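Local coordinates for 2-oxoadipate dioxygenase/decarboxylase, chloroplastic/amyloplastic (Oryza sativa, PDB 6W1K), which catalyses the iron(II)-dependent decarboxylation and hydroxylation of 2-oxoadipate to D-2-hydroxyglutarate, a step of plant lysine breakdown, and influences starch synthesis in the grain endosperm, at residues H54-H59 / Y116-R121; F65-Y70 / K142-S147; H195-T200 / Y265-E270. One frame throughout, in Å; residues are numbered along the deposited sequence.

Interaction 1: H54-H59 / Y116-R121; sequences HICYDH and YGPLPR. With NI (nickel (II) ion), chain E; OOG (2-oxoadipic acid), chain F.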
# COMPACT_ATOMS: atom_id res chain seq x y z
N HIS A 54 0.84 -1.76 -20.04
CA HIS A 54 0.93 -0.37 -19.62
C HIS A 54 0.67 -0.18 -18.14
O HIS A 54 0.37 0.94 -17.71
CB HIS A 54 -0.07 0.49 -20.39
CG HIS A 54 0.04 0.35 -21.87
ND1 HIS A 54 -0.92 -0.28 -22.63
CD2 HIS A 54 1.02 0.72 -22.71
CE1 HIS A 54 -0.54 -0.26 -23.90
NE2 HIS A 54 0.62 0.35 -23.98
N ILE A 55 0.74 -1.24 -17.35
CA ILE A 55 0.44 -1.17 -15.93
C ILE A 55 1.61 -0.55 -15.18
O ILE A 55 2.74 -1.05 -15.22
CB ILE A 55 0.11 -2.57 -15.38
CG1 ILE A 55 -1.15 -3.12 -16.05
CG2 ILE A 55 -0.06 -2.53 -13.91
CD1 ILE A 55 -1.42 -4.56 -15.69
N CYS A 56 1.35 0.55 -14.50
CA CYS A 56 2.31 1.23 -13.66
C CYS A 56 1.76 1.25 -12.24
O CYS A 56 0.56 1.41 -12.03
CB CYS A 56 2.55 2.65 -14.14
SG CYS A 56 3.23 2.68 -15.81
N TYR A 57 2.66 1.14 -11.29
CA TYR A 57 2.28 1.06 -9.89
C TYR A 57 2.35 2.45 -9.28
O TYR A 57 3.43 3.05 -9.24
CB TYR A 57 3.19 0.10 -9.16
CG TYR A 57 2.95 -1.34 -9.51
CD1 TYR A 57 1.69 -1.79 -9.90
CD2 TYR A 57 3.97 -2.27 -9.42
CE1 TYR A 57 1.46 -3.14 -10.18
CE2 TYR A 57 3.75 -3.63 -9.71
CZ TYR A 57 2.50 -4.05 -10.09
OH TYR A 57 2.26 -5.37 -10.36
N ASP A 58 1.22 2.95 -8.82
CA ASP A 58 1.17 4.29 -8.23
C ASP A 58 1.90 4.31 -6.90
O ASP A 58 2.70 5.22 -6.62
CB ASP A 58 -0.28 4.70 -8.05
CG ASP A 58 -0.43 6.09 -7.45
OD1 ASP A 58 -0.36 6.25 -6.20
OD2 ASP A 58 -0.58 7.02 -8.25
N HIS A 59 1.62 3.33 -6.05
CA HIS A 59 2.30 3.18 -4.77
C HIS A 59 2.15 1.76 -4.22
O HIS A 59 1.29 0.98 -4.65
CB HIS A 59 1.79 4.20 -3.74
CG HIS A 59 0.34 4.07 -3.39
ND1 HIS A 59 -0.67 4.65 -4.13
CD2 HIS A 59 -0.29 3.47 -2.33
CE1 HIS A 59 -1.84 4.39 -3.57
NE2 HIS A 59 -1.64 3.69 -2.48
N TYR A 116 9.36 -2.83 -12.96
CA TYR A 116 10.34 -2.33 -13.93
C TYR A 116 9.88 -1.07 -14.67
O TYR A 116 10.55 -0.62 -15.62
CB TYR A 116 10.69 -3.45 -14.92
CG TYR A 116 11.21 -4.66 -14.18
CD1 TYR A 116 12.47 -4.66 -13.59
CD2 TYR A 116 10.41 -5.79 -14.02
CE1 TYR A 116 12.94 -5.77 -12.89
CE2 TYR A 116 10.87 -6.91 -13.32
CZ TYR A 116 12.12 -6.88 -12.74
OH TYR A 116 12.56 -7.99 -12.05
N GLY A 117 8.80 -0.46 -14.22
CA GLY A 117 8.31 0.78 -14.78
C GLY A 117 8.68 1.92 -13.86
O GLY A 117 9.65 1.83 -13.10
N PRO A 118 7.92 3.00 -13.90
CA PRO A 118 8.20 4.12 -12.98
C PRO A 118 8.13 3.60 -11.54
O PRO A 118 7.21 2.88 -11.17
CB PRO A 118 7.11 5.14 -13.30
CG PRO A 118 6.07 4.41 -14.08
CD PRO A 118 6.79 3.29 -14.80
N LEU A 119 9.13 3.94 -10.75
CA LEU A 119 9.20 3.41 -9.40
C LEU A 119 8.01 3.89 -8.58
O LEU A 119 7.59 5.06 -8.70
CB LEU A 119 10.49 3.84 -8.73
CG LEU A 119 11.78 3.13 -9.12
CD1 LEU A 119 12.91 3.89 -8.43
CD2 LEU A 119 11.79 1.63 -8.80
N PRO A 120 7.45 3.04 -7.72
CA PRO A 120 6.26 3.44 -6.97
C PRO A 120 6.61 4.29 -5.76
O PRO A 120 7.71 4.20 -5.20
CB PRO A 120 5.66 2.10 -6.55
CG PRO A 120 6.87 1.17 -6.36
CD PRO A 120 7.81 1.61 -7.51
N ARG A 121 5.68 5.18 -5.42
CA ARG A 121 5.68 5.80 -4.10
C ARG A 121 5.50 4.71 -3.06
O ARG A 121 5.06 3.59 -3.36
CB ARG A 121 4.57 6.86 -3.99
CG ARG A 121 4.61 7.97 -5.06
CD ARG A 121 3.25 8.65 -5.06
NE ARG A 121 3.04 9.64 -6.10
CZ ARG A 121 2.70 9.36 -7.35
NH1 ARG A 121 2.52 8.10 -7.74
NH2 ARG A 121 2.53 10.35 -8.21
NI NI E . -3.17 2.98 -1.25
C2 OOG F . -3.10 1.91 3.52
C3 OOG F . -4.40 2.65 3.17
C4 OOG F . -4.09 4.08 2.73
C6 OOG F . -4.05 5.28 0.37
O4 OOG F . -4.42 6.37 0.86
O3 OOG F . -4.04 5.13 -0.87
C5 OOG F . -3.62 4.13 1.27
C1 OOG F . -3.37 0.56 4.19
O1 OOG F . -2.52 0.02 4.80
O2 OOG F . -4.61 -0.07 4.09
O5 OOG F . -2.93 3.29 0.84
O HOH W 1 5.42 1.09 -12.18

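Interaction 2: F65-Y70 / K142-S147; sequences FGVDGY and KYIRTS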
# COMPACT_ATOMS: atom_id res chain seq x y z
N PHE A 65 3.60 -2.23 13.49
CA PHE A 65 3.33 -1.92 14.89
C PHE A 65 4.26 -0.81 15.37
O PHE A 65 5.49 -0.99 15.38
CB PHE A 65 3.54 -3.16 15.76
CG PHE A 65 2.47 -4.21 15.60
CD1 PHE A 65 1.16 -3.94 15.93
CD2 PHE A 65 2.82 -5.49 15.20
CE1 PHE A 65 0.19 -4.95 15.83
CE2 PHE A 65 1.86 -6.50 15.09
CZ PHE A 65 0.54 -6.22 15.39
N GLY A 66 3.69 0.32 15.77
CA GLY A 66 4.46 1.44 16.26
C GLY A 66 4.94 1.31 17.70
O GLY A 66 4.49 2.04 18.60
N VAL A 67 5.85 0.38 17.93
CA VAL A 67 6.37 0.11 19.26
C VAL A 67 7.73 -0.57 19.11
O VAL A 67 7.94 -1.39 18.21
CB VAL A 67 5.37 -0.73 20.09
CG1 VAL A 67 5.20 -2.14 19.53
CG2 VAL A 67 5.80 -0.79 21.53
N ASP A 68 8.66 -0.19 19.99
CA ASP A 68 9.97 -0.85 20.12
C ASP A 68 10.69 -0.95 18.79
O ASP A 68 11.37 -1.93 18.49
CB ASP A 68 9.83 -2.24 20.74
CG ASP A 68 9.28 -2.21 22.17
OD1 ASP A 68 8.76 -3.26 22.62
OD2 ASP A 68 9.37 -1.15 22.85
N GLY A 69 10.58 0.10 17.99
CA GLY A 69 11.26 0.14 16.71
C GLY A 69 10.66 -0.71 15.61
O GLY A 69 11.28 -0.83 14.56
N TYR A 70 9.49 -1.31 15.81
CA TYR A 70 8.85 -2.14 14.79
C TYR A 70 8.00 -1.33 13.81
O TYR A 70 7.36 -1.91 12.92
CB TYR A 70 8.02 -3.25 15.47
CG TYR A 70 8.88 -4.48 15.75
CD1 TYR A 70 9.75 -4.52 16.83
CD2 TYR A 70 8.89 -5.56 14.87
CE1 TYR A 70 10.60 -5.60 17.04
CE2 TYR A 70 9.74 -6.65 15.06
CZ TYR A 70 10.59 -6.65 16.13
OH TYR A 70 11.41 -7.74 16.30
N LYS A 142 4.04 -9.18 23.71
CA LYS A 142 4.47 -10.57 23.76
C LYS A 142 5.07 -11.00 22.42
O LYS A 142 6.12 -11.64 22.36
CB LYS A 142 3.30 -11.49 24.13
CG LYS A 142 3.63 -12.99 24.01
CD LYS A 142 2.48 -13.89 24.48
CE LYS A 142 1.28 -13.81 23.54
NZ LYS A 142 0.27 -14.91 23.81
N TYR A 143 4.37 -10.69 21.33
CA TYR A 143 4.88 -11.10 20.03
C TYR A 143 6.14 -10.33 19.66
O TYR A 143 7.10 -10.92 19.15
CB TYR A 143 3.80 -10.94 18.98
CG TYR A 143 2.75 -11.99 19.16
CD1 TYR A 143 2.98 -13.29 18.75
CD2 TYR A 143 1.58 -11.71 19.80
CE1 TYR A 143 2.05 -14.27 18.93
CE2 TYR A 143 0.65 -12.66 19.95
CZ TYR A 143 0.88 -13.96 19.53
OH TYR A 143 -0.04 -14.97 19.72
N ILE A 144 6.17 -9.03 19.95
CA ILE A 144 7.37 -8.24 19.69
C ILE A 144 8.58 -8.86 20.42
O ILE A 144 9.68 -8.93 19.87
CB ILE A 144 7.17 -6.77 20.10
CG1 ILE A 144 6.19 -6.02 19.18
CG2 ILE A 144 8.50 -6.03 20.15
CD1 ILE A 144 6.45 -6.15 17.77
N ARG A 145 8.38 -9.30 21.67
CA ARG A 145 9.48 -9.94 22.38
C ARG A 145 9.95 -11.22 21.67
O ARG A 145 11.15 -11.47 21.57
CB ARG A 145 9.10 -10.24 23.83
CG ARG A 145 9.05 -8.98 24.71
CD ARG A 145 10.39 -8.18 24.71
NE ARG A 145 10.33 -6.92 23.94
CZ ARG A 145 11.29 -6.47 23.13
NH1 ARG A 145 12.42 -7.17 22.97
NH2 ARG A 145 11.13 -5.33 22.47
N THR A 146 9.01 -12.00 21.11
CA THR A 146 9.40 -13.23 20.44
C THR A 146 10.21 -12.99 19.17
O THR A 146 10.88 -13.92 18.69
CB THR A 146 8.20 -14.13 20.08
OG1 THR A 146 7.48 -13.65 18.94
CG2 THR A 146 7.23 -14.29 21.25
N SER A 147 10.15 -11.77 18.63
CA SER A 147 10.76 -11.39 17.34
C SER A 147 12.19 -10.94 17.48
O SER A 147 12.90 -10.88 16.47
CB SER A 147 9.92 -10.26 16.72
OG SER A 147 10.34 -9.94 15.40
O HOH W 2 12.79 -4.01 20.01

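Interaction 3: H195-T200 / Y265-E270; sequences HTTIST and YIEFAE. With NI (nickel (II) ion), chain E; OOG (2-oxoadipic acid), chain F.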
# COMPACT_ATOMS: atom_id res chain seq x y z
N HIS A 195 -0.94 -3.56 -0.20
CA HIS A 195 -1.50 -3.50 -1.54
C HIS A 195 -0.52 -2.81 -2.48
O HIS A 195 0.39 -2.08 -2.06
CB HIS A 195 -2.86 -2.80 -1.56
CG HIS A 195 -2.83 -1.34 -1.22
ND1 HIS A 195 -2.92 -0.88 0.08
CD2 HIS A 195 -2.76 -0.24 -2.00
CE1 HIS A 195 -2.90 0.44 0.08
NE2 HIS A 195 -2.78 0.85 -1.17
N THR A 196 -0.70 -3.10 -3.75
CA THR A 196 -0.18 -2.25 -4.81
C THR A 196 -1.36 -1.49 -5.39
O THR A 196 -2.52 -1.80 -5.10
CB THR A 196 0.55 -3.08 -5.88
OG1 THR A 196 1.32 -2.18 -6.72
CG2 THR A 196 -0.43 -3.85 -6.73
N THR A 197 -1.05 -0.52 -6.24
CA THR A 197 -2.03 0.42 -6.80
C THR A 197 -1.76 0.60 -8.27
O THR A 197 -0.63 0.91 -8.65
CB THR A 197 -1.90 1.78 -6.11
OG1 THR A 197 -1.95 1.58 -4.70
CG2 THR A 197 -3.00 2.73 -6.51
N ILE A 198 -2.78 0.42 -9.10
CA ILE A 198 -2.65 0.64 -10.52
C ILE A 198 -2.92 2.11 -10.79
O ILE A 198 -3.94 2.67 -10.36
CB ILE A 198 -3.62 -0.24 -11.31
CG1 ILE A 198 -3.28 -1.72 -11.12
CG2 ILE A 198 -3.60 0.13 -12.78
CD1 ILE A 198 -4.33 -2.62 -11.80
N SER A 199 -1.99 2.75 -11.51
CA SER A 199 -2.15 4.12 -11.94
C SER A 199 -3.04 4.15 -13.18
O SER A 199 -2.56 3.95 -14.30
CB SER A 199 -0.77 4.72 -12.24
OG SER A 199 -0.94 6.02 -12.73
N THR A 200 -4.34 4.41 -13.01
CA THR A 200 -5.24 4.27 -14.15
C THR A 200 -4.92 5.28 -15.26
O THR A 200 -5.06 4.95 -16.44
CB THR A 200 -6.71 4.39 -13.75
OG1 THR A 200 -7.07 5.75 -13.44
CG2 THR A 200 -7.00 3.47 -12.58
N TYR A 265 -5.14 -6.56 -0.72
CA TYR A 265 -6.10 -6.10 -1.70
C TYR A 265 -5.33 -5.33 -2.75
O TYR A 265 -4.10 -5.26 -2.71
CB TYR A 265 -7.20 -5.25 -1.06
CG TYR A 265 -6.75 -3.94 -0.41
CD1 TYR A 265 -6.35 -3.91 0.91
CD2 TYR A 265 -6.77 -2.73 -1.10
CE1 TYR A 265 -5.97 -2.75 1.53
CE2 TYR A 265 -6.38 -1.55 -0.48
CZ TYR A 265 -5.98 -1.58 0.84
OH TYR A 265 -5.59 -0.44 1.50
N ILE A 266 -6.04 -4.78 -3.73
CA ILE A 266 -5.41 -3.97 -4.76
C ILE A 266 -6.20 -2.67 -4.90
O ILE A 266 -7.43 -2.66 -4.78
CB ILE A 266 -5.30 -4.73 -6.10
CG1 ILE A 266 -4.53 -3.89 -7.13
CG2 ILE A 266 -6.67 -5.13 -6.68
CD1 ILE A 266 -4.03 -4.67 -8.39
N GLU A 267 -5.49 -1.58 -5.14
CA GLU A 267 -6.09 -0.26 -5.27
C GLU A 267 -5.88 0.26 -6.69
O GLU A 267 -5.02 -0.23 -7.44
CB GLU A 267 -5.50 0.69 -4.21
CG GLU A 267 -6.03 2.09 -4.24
CD GLU A 267 -5.13 3.07 -3.49
OE1 GLU A 267 -4.68 2.72 -2.38
OE2 GLU A 267 -4.86 4.18 -4.00
N PHE A 268 -6.77 1.18 -7.08
CA PHE A 268 -6.72 1.88 -8.36
C PHE A 268 -6.83 3.38 -8.09
O PHE A 268 -7.67 3.81 -7.30
CB PHE A 268 -7.83 1.39 -9.28
CG PHE A 268 -8.21 -0.04 -9.04
CD1 PHE A 268 -7.37 -1.08 -9.41
CD2 PHE A 268 -9.43 -0.35 -8.44
CE1 PHE A 268 -7.72 -2.41 -9.19
CE2 PHE A 268 -9.79 -1.67 -8.21
CZ PHE A 268 -8.94 -2.70 -8.57
N ALA A 269 -5.96 4.16 -8.72
CA ALA A 269 -5.89 5.58 -8.40
C ALA A 269 -5.74 6.40 -9.67
O ALA A 269 -5.01 6.03 -10.59
CB ALA A 269 -4.74 5.88 -7.44
N GLU A 270 -6.46 7.51 -9.70
CA GLU A 270 -6.34 8.49 -10.77
C GLU A 270 -5.88 9.80 -10.16
O GLU A 270 -6.51 10.31 -9.23
CB GLU A 270 -7.66 8.70 -11.52
CG GLU A 270 -7.50 9.61 -12.78
CD GLU A 270 -8.69 9.58 -13.74
OE1 GLU A 270 -9.59 8.74 -13.56
OE2 GLU A 270 -8.73 10.41 -14.69
NI NI E . -3.17 2.98 -1.25
C2 OOG F . -3.10 1.91 3.52
C3 OOG F . -4.40 2.65 3.17
C4 OOG F . -4.09 4.08 2.73
C6 OOG F . -4.05 5.28 0.37
O4 OOG F . -4.42 6.37 0.86
O3 OOG F . -4.04 5.13 -0.87
C5 OOG F . -3.62 4.13 1.27
C1 OOG F . -3.37 0.56 4.19
O1 OOG F . -2.52 0.02 4.80
O2 OOG F . -4.61 -0.07 4.09
O5 OOG F . -2.93 3.29 0.84

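Interaction 1: H54-H59 / Y116-R121
His59 and Arg121 come together as a parallel bridge, their CA atoms 4.3 Å apart, and from there back to Cys56 and Gly117 the two chains open out while still running in nearly the same direction. Arg121 N donates to Asp58 O at 3.2 Å, and His59 CA makes a CA-H...O contact with Arg121 O. Where the chains have parted, a water accepts from Tyr57 N and donates to Pro118 O. The Arg121 side chain runs extended from CG to NE alongside the same carbonyl and presents its guanidinium edge-on: NH1 reaches Asp58 O at 3.1 Å, so this oxygen takes two N-H groups from opposite faces of its plane. Asp58 OD2 also lies 3.3 Å from Arg121 NH1, but well out of the guanidinium plane, a salt bridge of charge alone. This is the start of the parallel pairing of strands 57-65 and 121-127, and it carries the first metal ligand. His59 NE2 binds the nickel ion at 2.1 Å. Across the ring, His59 ND1 donates almost straight (171°) to the anti lone pair of Asp58 OD1, 2.6 Å away; this second-shell carboxylate fixes the ring's rotation and would probably make the imidazole a stronger donor to the metal. Asp58 OD2 is further paired with Arg271, and the guanidinium of Arg121 with Asp292 and Glu287. Toward Cys56 and Pro118 the contact turns apolar: Pro120 CB sits against Tyr57 CB, and Cys56 SG, anti to its own carbonyl carbon (chi1 -61°), rests on Pro118 CG at 3.7 Å.

Interaction 2: F65-Y70 / K142-S147
A type I' beta turn, Val67 to Tyr70, in the loop between strand 57-65 and helix 72-81 closes on the last turns of helix 134-147, with Tyr70 and Ile144 at the middle of the contact. Ile144 CD1 lies over one face of the Tyr70 ring, 3.8 Å from the centroid and 20° off the normal, a CH-pi contact displaced toward Tyr70 CG. The CG2 branch of Ile144, anti to the backbone N, reaches Tyr70 CD1 and CE1, while Ile144 CG1 meets Val67 CG1 at 4.0 Å. One isoleucine thus fills the angle between the turn's valine and its tyrosine. At the far end of the ring Tyr70 OH lies 2.6 Å from Ser147 OG, near the ring plane; the serine turns OG anti to its own N (chi1 -173°) to meet it. Gly148 O and Thr164 OG1 are further partners of this hydroxyl pair. With an alanine here in place of the tyrosine, Ile144 CD1 is likely to lose its aromatic cover and Ser147 OG its phenolic neighbour, and a gap would probably open between turn and helix. On the solvent side the contact becomes ionic. The Arg145 chain, bent at chi2 and chi3, brings NH2 within 3.2 Å of Asp68 OD1; the bond is straight (165°) and in the guanidinium plane, yet it comes down on the carboxylate from above its plane. Gln141 of the same helix also holds OD1, and a water joins Arg145 NH2 to Asp68 O. Phe65, at the end of strand 57-65, packs on Ile140 of helix 134-147 and on Ala183 and Thr186 of helix 181-189; Tyr143 touches Leu187 and joins those two helices to each other.

Interaction 3: H195-T200 / Y265-E270
The His195 and Tyr265 rings lie side by side and point the same way, planes 23° apart but slid so far that they barely overlap. Tyr265 CE2 sits over one face of the imidazole, toward its rim, while His195 CB stands over the centre of the phenol ring in a CH-pi contact, 3.9 Å from the centroid. Both histidine and tyrosine carry CG between the backbone N and the carbonyl carbon (chi1 66° and 63°), which swings the two rings together toward the ligand. At the edges lie the ligand's atoms: 2-oxoadipate O5 beside the imidazole, and O2 beside the phenol, where Tyr265 OH donates to it at 2.8 Å. His195 NE2 binds the nickel ion at 2.2 Å, and 2-oxoadipate grips the same ion with two oxygens, this O5 and the carboxylate O3. Glu267 extends its chain from the neighbouring strand to bring OE1 to the same ion at 1.9 Å, and Gln241 holds the other oxygen, OE2, which probably helps fix the carboxylate's rotation. Beside the Glu267 chain, Thr197 CG2 packs against Ala269 CB. On the opposite face of the sheet, Ile198 CD1 touches Ile266 CD1 at 4.0 Å and meets Phe268 at the edge of its ring, an apolar layer backed by Leu44 and Phe213. Between the two faces the parallel backbones are laced by Glu267 N to Thr196 O, Ile198 N to Glu267 O, Ala269 N to Ile198 O at 3.0 Å and Thr200 N to Ala269 O. With His59 from strand 57-65, His195 and Glu267 complete a two-histidine, one-glutamate site on the sheet, bound here to nickel and in the active enzyme to iron(II), consistent with the metal centres of the glyoxalase (vicinal oxygen chelate) clan.

Interactions 1 and 3 share the buried core, their centres about 10 Å apart, and meet where strands 57-65 and 195-199 pair. Together they supply all three protein ligands of the metal: 195-200 with 265-270 is parallel sheet with a polar metal face and an apolar back, whereas 54-59 with 116-121 is largely loop entering parallel pairing at His59 and Arg121, held mainly by two N-H groups of one arginine on a main-chain carbonyl. Interaction 2 lies nearer the surface, its centre about 31 Å from that of interaction 1, and joins the loop after strand 57-65 to a helix through one isoleucine, a hydroxyl pair and a solvent-side salt bridge.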